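Local coordinates for protein putative amidohydrolase/peptidase (Burkholderia cenocepacia, PDB 4WJB) that is a putative zinc-dependent amidohydrolase of the peptidase M20 family, probably acting on carbon-nitrogen bonds other than peptide bonds, at residues Thr232-Asp237 against Gly329-Gln334; Trp228-Leu233 against Gly293-Val298. One frame throughout, in Å; residues are numbered along the deposited sequence.

Contact 1 (Thr232-Asp237 against Gly329-Gln334); sequences TLTGVD and GAQIEQ
T232 and T234 each exchange a pair of backbone hydrogen bonds with the strand 329-334, which runs antiparallel to 232-234 at 167°, with the axes 4.7 Å apart at closest approach. T232 forms its hydrogen-bonded pair with Q331, and T234 does the same with G329; in the latter, T234 N to G329 O is 2.7 Å. Between them L233 and A330 make the non-hydrogen-bonded pair, and L233 CA approaches G329 O at 3.3 Å in a CA-H...O contact.

The two threonines and Q331 share one face. Q331 lies beside T232, pointing the same way, its CG next to its own backbone N (chi1 -65°) and the chain extended beyond. The two side chains run alongside each other, with Q331 OE1 3.8 Å from T232 CG2. A water sits among these groups, hydrogen-bonded to Q331 OE1 at 2.6 Å, to T234 OG1 at 2.7 Å and to T232 O at 2.8 Å. It ties the amide end of Q331 to the neighbouring strand. Q331 N donates to T232 O, and the water, which has more acceptors within reach than protons, can add a second bond there.

On the other face the contact is apolar: the CD2 branch of L233 meets A330 CB at 3.9 Å, and A330 also packs on A323 of helix 305-326. Beyond T234 the chain parts from 329-334, though G235 still bonds to G292 of the strand on the other side. This is the distal end of an antiparallel sheet backed by helices, as in the lid, or dimerisation, domain of M20 peptidases.

Contact 2 (Trp228-Leu233 against Gly293-Val298); sequences WYEVTL and GCFFTV
V231 lies over one face of the F296 ring, its CB 3.9 Å from the ring centroid and 20° off the normal, a CH-pi contact offset toward the rim. The F296 ring gets there because CG stands between the backbone N and the carbonyl carbon (chi1 65°), which brings the ring back over the neighbouring strand. V231 CG1 comes within 3.5 Å of F296 CZ, and L233 CD1 meets the ring edge at CE1, 4.0 Å away. Farther along this face Y229 and V298 pack CB to CB at 4.1 Å.

On the opposite face F295 takes the other course. With CG anti to the backbone N (chi1 163°), its ring leans past its cross-strand partner T232, whose OG1 lies at the ring edge, to reach E230. E230 CB is 3.7 Å from F295 CE1, and the carboxylate carbon lies at the ring edge with the two planes nearly perpendicular. E230 OE2 forms a salt bridge to R287 of the second subunit.

Three hydrogen-bonded pairs, Y229 with V298, V231 with F296 and L233 with C294, join the antiparallel strands. The chemistry divides the sheet: on one face F296 and C294 pack on helix 251-268, and Y229, V231 and V298 on helix 305-326, with Y229 OH bonded to D312, whereas the face of E230 supplies a charge to the subunit interface.

Overall arrangement
Contacts 1 and 2 flank the same strand, 217-234: segment 329-334 pairs along one edge and 293-298 along the other, so the three strands lie side by side in one antiparallel sheet, and T232 and L233 serve both contacts. The contact centres are about 7 Å apart. The pairing of contact 1 continues into the territory of contact 2, where E333 O and E230 N, 2.8 Å apart, probably hydrogen-bond, and Q331 O packs against V231 CG1 at 3.6 Å. The centre of contact 1 is about 34 Å, and that of contact 2 about 27 Å, from the centre of the chain, both away from the zinc site of H96, D107 and H203; only contact 2 reaches the second subunit.

Contact 1 (Thr232-Asp237 against Gly329-Gln334)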
loop_
_atom_site.group_PDB
_atom_site.type_symbol
_atom_site.label_atom_id
_atom_site.label_comp_id
_atom_site.label_asym_id
_atom_site.label_seq_id
_atom_site.Cartn_x
_atom_site.Cartn_y
_atom_site.Cartn_z
ATOM N N THR A 232 -11.321 -6.349 -0.308
ATOM C CA THR A 232 -11.501 -4.954 -0.692
ATOM C C THR A 232 -12.405 -4.234 0.297
ATOM O O THR A 232 -13.549 -4.633 0.515
ATOM C CB THR A 232 -12.091 -4.823 -2.106
ATOM O OG1 THR A 232 -11.134 -5.289 -3.062
ATOM C CG2 THR A 232 -12.424 -3.370 -2.410
ATOM N N LEU A 233 -11.876 -3.178 0.907
ATOM C CA LEU A 233 -12.664 -2.328 1.789
ATOM C C LEU A 233 -13.044 -1.043 1.071
ATOM O O LEU A 233 -12.200 -0.398 0.450
ATOM C CB LEU A 233 -11.894 -2.008 3.068
ATOM C CG LEU A 233 -11.676 -3.177 4.024
ATOM C CD1 LEU A 233 -10.819 -2.741 5.195
ATOM C CD2 LEU A 233 -13.014 -3.711 4.499
ATOM N N THR A 234 -14.319 -0.677 1.154
ATOM C CA THR A 234 -14.813 0.501 0.459
ATOM C C THR A 234 -15.309 1.546 1.444
ATOM O O THR A 234 -16.217 1.288 2.235
ATOM C CB THR A 234 -15.941 0.149 -0.517
ATOM O OG1 THR A 234 -15.453 -0.772 -1.499
ATOM C CG2 THR A 234 -16.459 1.407 -1.212
ATOM N N GLY A 235 -14.696 2.722 1.395
ATOM C CA GLY A 235 -15.093 3.823 2.251
ATOM C C GLY A 235 -15.500 5.032 1.445
ATOM O O GLY A 235 -16.111 4.903 0.385
ATOM N N VAL A 236 -15.160 6.215 1.948
ATOM C CA VAL A 236 -15.532 7.456 1.285
ATOM C C VAL A 236 -14.331 8.382 1.130
ATOM O O VAL A 236 -13.725 8.788 2.123
ATOM C CB VAL A 236 -16.638 8.195 2.063
ATOM C CG1 VAL A 236 -16.989 9.508 1.380
ATOM C CG2 VAL A 236 -17.870 7.317 2.204
ATOM N N ASP A 237 -13.986 8.699 -0.117
ATOM C CA ASP A 237 -12.954 9.691 -0.396
ATOM C C ASP A 237 -13.333 11.007 0.273
ATOM O O ASP A 237 -14.442 11.506 0.089
ATOM C CB ASP A 237 -12.777 9.895 -1.904
ATOM C CG ASP A 237 -11.991 8.774 -2.565
ATOM O OD1 ASP A 237 -11.745 7.740 -1.913
ATOM O OD2 ASP A 237 -11.618 8.929 -3.749
ATOM N N GLY A 329 -17.790 -0.746 3.453
ATOM C CA GLY A 329 -18.217 -1.865 2.636
ATOM C C GLY A 329 -17.074 -2.858 2.561
ATOM O O GLY A 329 -15.914 -2.462 2.457
ATOM N N ALA A 330 -17.393 -4.146 2.625
ATOM C CA ALA A 330 -16.364 -5.177 2.623
ATOM C C ALA A 330 -16.647 -6.247 1.579
ATOM O O ALA A 330 -17.795 -6.641 1.370
ATOM C CB ALA A 330 -16.242 -5.808 4.003
ATOM N N GLN A 331 -15.585 -6.700 0.924
ATOM C CA GLN A 331 -15.658 -7.792 -0.035
ATOM C C GLN A 331 -14.482 -8.718 0.226
ATOM O O GLN A 331 -13.366 -8.253 0.462
ATOM C CB GLN A 331 -15.616 -7.278 -1.472
ATOM C CG GLN A 331 -16.809 -6.435 -1.887
ATOM C CD GLN A 331 -16.532 -5.626 -3.140
ATOM O OE1 GLN A 331 -15.978 -4.526 -3.073
ATOM N NE2 GLN A 331 -16.910 -6.171 -4.292
ATOM N N ILE A 332 -14.725 -10.023 0.195
ATOM C CA ILE A 332 -13.647 -10.989 0.391
ATOM C C ILE A 332 -13.810 -12.179 -0.542
ATOM O O ILE A 332 -14.915 -12.686 -0.732
ATOM C CB ILE A 332 -13.574 -11.480 1.860
ATOM C CG1 ILE A 332 -12.405 -12.452 2.044
ATOM C CG2 ILE A 332 -14.898 -12.106 2.302
ATOM C CD1 ILE A 332 -12.151 -12.847 3.489
ATOM N N GLU A 333 -12.702 -12.607 -1.139
ATOM C CA GLU A 333 -12.714 -13.752 -2.036
ATOM C C GLU A 333 -11.540 -14.670 -1.755
ATOM O O GLU A 333 -10.386 -14.245 -1.777
ATOM C CB GLU A 333 -12.680 -13.303 -3.499
ATOM N N GLN A 334 -11.841 -15.931 -1.480
ATOM C CA GLN A 334 -10.798 -16.937 -1.382
ATOM C C GLN A 334 -10.400 -17.337 -2.796
ATOM O O GLN A 334 -11.188 -17.944 -3.519
ATOM C CB GLN A 334 -11.281 -18.143 -0.576
ATOM C CG GLN A 334 -10.211 -19.185 -0.306
ATOM C CD GLN A 334 -10.720 -20.319 0.560
ATOM O OE1 GLN A 334 -10.356 -21.477 0.364
ATOM N NE2 GLN A 334 -11.563 -19.990 1.533
HETATM O O HOH W 1 -15.618 -3.359 -0.819
#

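Contact 2 (Trp228-Leu233 against Gly293-Val298)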
loop_
_atom_site.group_PDB
_atom_site.type_symbol
_atom_site.label_atom_id
_atom_site.label_comp_id
_atom_site.label_asym_id
_atom_site.label_seq_id
_atom_site.Cartn_x
_atom_site.Cartn_y
_atom_site.Cartn_z
ATOM N N TRP A 228 -5.652 -18.620 0.379
ATOM C CA TRP A 228 -5.352 -17.243 -0.013
ATOM C C TRP A 228 -6.639 -16.448 -0.211
ATOM O O TRP A 228 -7.633 -16.983 -0.708
ATOM C CB TRP A 228 -4.527 -17.196 -1.305
ATOM C CG TRP A 228 -3.163 -17.813 -1.224
ATOM C CD1 TRP A 228 -2.693 -18.659 -0.261
ATOM C CD2 TRP A 228 -2.088 -17.628 -2.155
ATOM N NE1 TRP A 228 -1.395 -19.014 -0.536
ATOM C CE2 TRP A 228 -0.998 -18.397 -1.691
ATOM C CE3 TRP A 228 -1.940 -16.885 -3.332
ATOM C CZ2 TRP A 228 0.223 -18.441 -2.362
ATOM C CZ3 TRP A 228 -0.725 -16.932 -3.998
ATOM C CH2 TRP A 228 0.340 -17.709 -3.511
ATOM N N TYR A 229 -6.602 -15.169 0.158
ATOM C CA TYR A 229 -7.767 -14.299 0.053
ATOM C C TYR A 229 -7.417 -12.947 -0.558
ATOM O O TYR A 229 -6.279 -12.484 -0.472
ATOM C CB TYR A 229 -8.405 -14.061 1.426
ATOM C CG TYR A 229 -8.774 -15.310 2.190
ATOM C CD1 TYR A 229 -7.826 -15.981 2.949
ATOM C CD2 TYR A 229 -10.072 -15.806 2.169
ATOM C CE1 TYR A 229 -8.151 -17.120 3.652
ATOM C CE2 TYR A 229 -10.411 -16.949 2.875
ATOM C CZ TYR A 229 -9.442 -17.598 3.615
ATOM O OH TYR A 229 -9.750 -18.732 4.325
ATOM N N GLU A 230 -8.414 -12.323 -1.173
ATOM C CA GLU A 230 -8.331 -10.922 -1.554
ATOM C C GLU A 230 -9.455 -10.177 -0.854
ATOM O O GLU A 230 -10.600 -10.635 -0.849
ATOM C CB GLU A 230 -8.419 -10.755 -3.071
ATOM C CG GLU A 230 -7.185 -11.252 -3.803
ATOM C CD GLU A 230 -7.275 -11.050 -5.297
ATOM O OE1 GLU A 230 -8.390 -10.799 -5.794
ATOM O OE2 GLU A 230 -6.230 -11.144 -5.974
ATOM N N VAL A 231 -9.120 -9.045 -0.245
ATOM C CA VAL A 231 -10.086 -8.265 0.510
ATOM C C VAL A 231 -10.125 -6.825 0.017
ATOM O O VAL A 231 -9.090 -6.166 -0.076
ATOM C CB VAL A 231 -9.774 -8.261 2.017
ATOM C CG1 VAL A 231 -10.767 -7.371 2.756
ATOM C CG2 VAL A 231 -9.798 -9.676 2.575
ATOM N N THR A 232 -11.321 -6.349 -0.308
ATOM C CA THR A 232 -11.501 -4.954 -0.692
ATOM C C THR A 232 -12.405 -4.234 0.297
ATOM O O THR A 232 -13.549 -4.633 0.515
ATOM C CB THR A 232 -12.091 -4.823 -2.106
ATOM O OG1 THR A 232 -11.134 -5.289 -3.062
ATOM C CG2 THR A 232 -12.424 -3.370 -2.410
ATOM N N LEU A 233 -11.876 -3.178 0.907
ATOM C CA LEU A 233 -12.664 -2.328 1.789
ATOM C C LEU A 233 -13.044 -1.043 1.071
ATOM O O LEU A 233 -12.200 -0.398 0.450
ATOM C CB LEU A 233 -11.894 -2.008 3.068
ATOM C CG LEU A 233 -11.676 -3.177 4.024
ATOM C CD1 LEU A 233 -10.819 -2.741 5.195
ATOM C CD2 LEU A 233 -13.014 -3.711 4.499
ATOM N N GLY A 293 -10.718 3.741 -0.444
ATOM C CA GLY A 293 -10.595 2.377 -0.921
ATOM C C GLY A 293 -9.308 1.720 -0.471
ATOM O O GLY A 293 -8.256 2.360 -0.389
ATOM N N CYS A 294 -9.380 0.431 -0.174
ATOM C CA CYS A 294 -8.175 -0.281 0.207
ATOM C C CYS A 294 -8.263 -1.767 -0.114
ATOM O O CYS A 294 -9.160 -2.466 0.354
ATOM C CB CYS A 294 -7.882 -0.083 1.691
ATOM S SG CYS A 294 -6.215 -0.630 2.147
ATOM N N PHE A 295 -7.319 -2.231 -0.922
ATOM C CA PHE A 295 -7.203 -3.641 -1.271
ATOM C C PHE A 295 -6.024 -4.245 -0.519
ATOM O O PHE A 295 -4.977 -3.610 -0.388
ATOM C CB PHE A 295 -7.034 -3.798 -2.789
ATOM C CG PHE A 295 -6.511 -5.147 -3.220
ATOM C CD1 PHE A 295 -7.382 -6.196 -3.467
ATOM C CD2 PHE A 295 -5.150 -5.355 -3.406
ATOM C CE1 PHE A 295 -6.905 -7.436 -3.874
ATOM C CE2 PHE A 295 -4.667 -6.592 -3.808
ATOM C CZ PHE A 295 -5.545 -7.631 -4.046
ATOM N N PHE A 296 -6.197 -5.459 -0.007
ATOM C CA PHE A 296 -5.081 -6.189 0.586
ATOM C C PHE A 296 -5.295 -7.695 0.527
ATOM O O PHE A 296 -6.425 -8.174 0.405
ATOM C CB PHE A 296 -4.832 -5.744 2.036
ATOM C CG PHE A 296 -5.961 -6.056 2.981
ATOM C CD1 PHE A 296 -7.001 -5.152 3.166
ATOM C CD2 PHE A 296 -5.972 -7.243 3.703
ATOM C CE1 PHE A 296 -8.036 -5.433 4.044
ATOM C CE2 PHE A 296 -7.006 -7.532 4.579
ATOM C CZ PHE A 296 -8.038 -6.626 4.749
ATOM N N THR A 297 -4.197 -8.436 0.601
ATOM C CA THR A 297 -4.248 -9.890 0.521
ATOM C C THR A 297 -4.085 -10.528 1.889
ATOM O O THR A 297 -3.499 -9.941 2.796
ATOM C CB THR A 297 -3.153 -10.442 -0.401
ATOM O OG1 THR A 297 -1.870 -10.062 0.110
ATOM C CG2 THR A 297 -3.317 -9.897 -1.822
ATOM N N VAL A 298 -4.619 -11.736 2.034
ATOM C CA VAL A 298 -4.417 -12.520 3.240
ATOM C C VAL A 298 -4.054 -13.942 2.840
ATOM O O VAL A 298 -4.661 -14.511 1.929
ATOM C CB VAL A 298 -5.672 -12.546 4.142
ATOM C CG1 VAL A 298 -5.403 -13.331 5.415
ATOM C CG2 VAL A 298 -6.120 -11.135 4.487
#